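Side-chain contact in T-lymphoma invasion and metastasis-inducing protein 1 (Homo sapiens, PDB 4K2P), which probably binds phosphoinositides and partner proteins such as Par-3 through its PH and coiled-coil region: residues Glu110-Ile113 with Thr114-Ser118. The protein carries 5 engineered substitutions. Numbering follows the deposited sequence.
Sequences ENWI and TAIHS
Thr114 turns its hydroxyl back onto the preceding helical turn, where OG1 donates to Glu110 O at 3.0 Å. The backbone N of Thr114 donates to that same oxygen, also at 3.0 Å. The two donors reach Glu110 O from opposite faces of its carbonyl plane, each tilted about 30° from it. The hydroxyl can do this because OG1 lies beside the backbone N, with chi1 at -70°. A water donates to Thr114 OG1 at 2.8 Å and makes a weak bond to Asn111 OD1. Ser118 repeats the pattern one turn on, with N and OG both donating to Thr114 O.

On another side of the helix, Ile113 and His117 lie side by side and point the same way. The CG2 branch of Ile113 rests 3.6 Å from ND1 of the imidazole. Both ring nitrogens are hydrogen-bonded, ND1 with Ser201 OG and NE2 with Val76 N, which fixes the rotation of the ring. Ile116 CD1 comes up obliquely to the Trp112 indole, 4.1 Å from CE3.

All of this belongs to helix 106-128, the C-terminal helix characteristic of the PH fold. Trp112 packs on Leu14, Val41 and Phe89 of the sheet and makes a cation-pi contact with Lys10. Ile113 and Ile116 touch Val76 on strand 75-78. His117 touches Cys197 and Ser118 touches Leu202, which joins the PH domain to helix 168-203.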
loop_
_atom_site.group_PDB
_atom_site.type_symbol
_atom_site.label_atom_id
_atom_site.label_comp_id
_atom_site.label_asym_id
_atom_site.label_seq_id
_atom_site.Cartn_x
_atom_site.Cartn_y
_atom_site.Cartn_z
ATOM N N GLU A 110 -10.475 -12.823 0.794
ATOM C CA GLU A 110 -9.531 -13.083 -0.282
ATOM C C GLU A 110 -10.082 -12.579 -1.607
ATOM O O GLU A 110 -9.333 -12.132 -2.461
ATOM C CB GLU A 110 -9.221 -14.578 -0.389
ATOM C CG GLU A 110 -8.269 -15.108 0.672
ATOM C CD GLU A 110 -8.283 -16.631 0.763
ATOM O OE1 GLU A 110 -9.024 -17.273 -0.013
ATOM O OE2 GLU A 110 -7.545 -17.186 1.604
ATOM N N ASN A 111 -11.395 -12.649 -1.781
ATOM C CA ASN A 111 -12.008 -12.173 -3.015
ATOM C C ASN A 111 -11.910 -10.657 -3.152
ATOM O O ASN A 111 -11.732 -10.143 -4.251
ATOM C CB ASN A 111 -13.467 -12.619 -3.095
ATOM C CG ASN A 111 -13.603 -14.080 -3.462
ATOM O OD1 ASN A 111 -12.693 -14.673 -4.046
ATOM N ND2 ASN A 111 -14.745 -14.671 -3.126
ATOM N N TRP A 112 -12.033 -9.946 -2.036
ATOM C CA TRP A 112 -11.905 -8.494 -2.043
ATOM C C TRP A 112 -10.459 -8.107 -2.351
ATOM O O TRP A 112 -10.210 -7.182 -3.124
ATOM C CB TRP A 112 -12.355 -7.900 -0.704
ATOM C CG TRP A 112 -13.813 -7.552 -0.661
ATOM C CD1 TRP A 112 -14.809 -8.207 0.027
ATOM C CD2 TRP A 112 -14.448 -6.469 -1.348
ATOM N NE1 TRP A 112 -16.024 -7.588 -0.200
ATOM C CE2 TRP A 112 -15.826 -6.518 -1.035
ATOM C CE3 TRP A 112 -13.987 -5.458 -2.196
ATOM C CZ2 TRP A 112 -16.737 -5.596 -1.539
ATOM C CZ3 TRP A 112 -14.902 -4.550 -2.699
ATOM C CH2 TRP A 112 -16.256 -4.621 -2.366
ATOM N N ILE A 113 -9.505 -8.824 -1.764
ATOM C CA ILE A 113 -8.100 -8.527 -2.000
ATOM C C ILE A 113 -7.786 -8.753 -3.475
ATOM O O ILE A 113 -7.114 -7.945 -4.108
ATOM C CB ILE A 113 -7.172 -9.385 -1.110
ATOM C CG1 ILE A 113 -7.287 -8.917 0.344
ATOM C CG2 ILE A 113 -5.719 -9.267 -1.574
ATOM C CD1 ILE A 113 -6.451 -9.689 1.327
ATOM N N THR A 114 -8.322 -9.834 -4.025
ATOM C CA THR A 114 -8.082 -10.194 -5.410
ATOM C C THR A 114 -8.669 -9.149 -6.344
ATOM O O THR A 114 -8.015 -8.740 -7.296
ATOM C CB THR A 114 -8.670 -11.571 -5.724
ATOM O OG1 THR A 114 -7.901 -12.565 -5.046
ATOM C CG2 THR A 114 -8.639 -11.874 -7.217
ATOM N N ALA A 115 -9.879 -8.687 -6.051
ATOM C CA ALA A 115 -10.570 -7.749 -6.931
ATOM C C ALA A 115 -9.878 -6.386 -6.936
ATOM O O ALA A 115 -9.724 -5.767 -7.988
ATOM C CB ALA A 115 -12.021 -7.597 -6.515
ATOM N N ILE A 116 -9.450 -5.920 -5.768
ATOM C CA ILE A 116 -8.858 -4.590 -5.684
ATOM C C ILE A 116 -7.482 -4.589 -6.343
ATOM O O ILE A 116 -7.148 -3.658 -7.069
ATOM C CB ILE A 116 -8.758 -4.099 -4.240
ATOM C CG1 ILE A 116 -10.163 -3.888 -3.670
ATOM C CG2 ILE A 116 -7.991 -2.778 -4.170
ATOM C CD1 ILE A 116 -10.216 -3.769 -2.164
ATOM N N HIS A 117 -6.705 -5.642 -6.114
ATOM C CA HIS A 117 -5.370 -5.752 -6.688
ATOM C C HIS A 117 -5.450 -5.913 -8.198
ATOM O O HIS A 117 -4.596 -5.422 -8.925
ATOM C CB HIS A 117 -4.612 -6.931 -6.074
ATOM C CG HIS A 117 -4.041 -6.631 -4.728
ATOM N ND1 HIS A 117 -3.511 -7.597 -3.905
ATOM C CD2 HIS A 117 -3.925 -5.461 -4.063
ATOM C CE1 HIS A 117 -3.096 -7.036 -2.786
ATOM N NE2 HIS A 117 -3.326 -5.738 -2.862
ATOM N N SER A 118 -6.492 -6.591 -8.666
ATOM C CA SER A 118 -6.705 -6.770 -10.097
ATOM C C SER A 118 -6.982 -5.434 -10.751
ATOM O O SER A 118 -6.505 -5.158 -11.842
ATOM C CB SER A 118 -7.859 -7.734 -10.366
ATOM O OG SER A 118 -7.465 -9.068 -10.109
HETATM O O HOH W 1 -9.367 -14.864 -4.649
#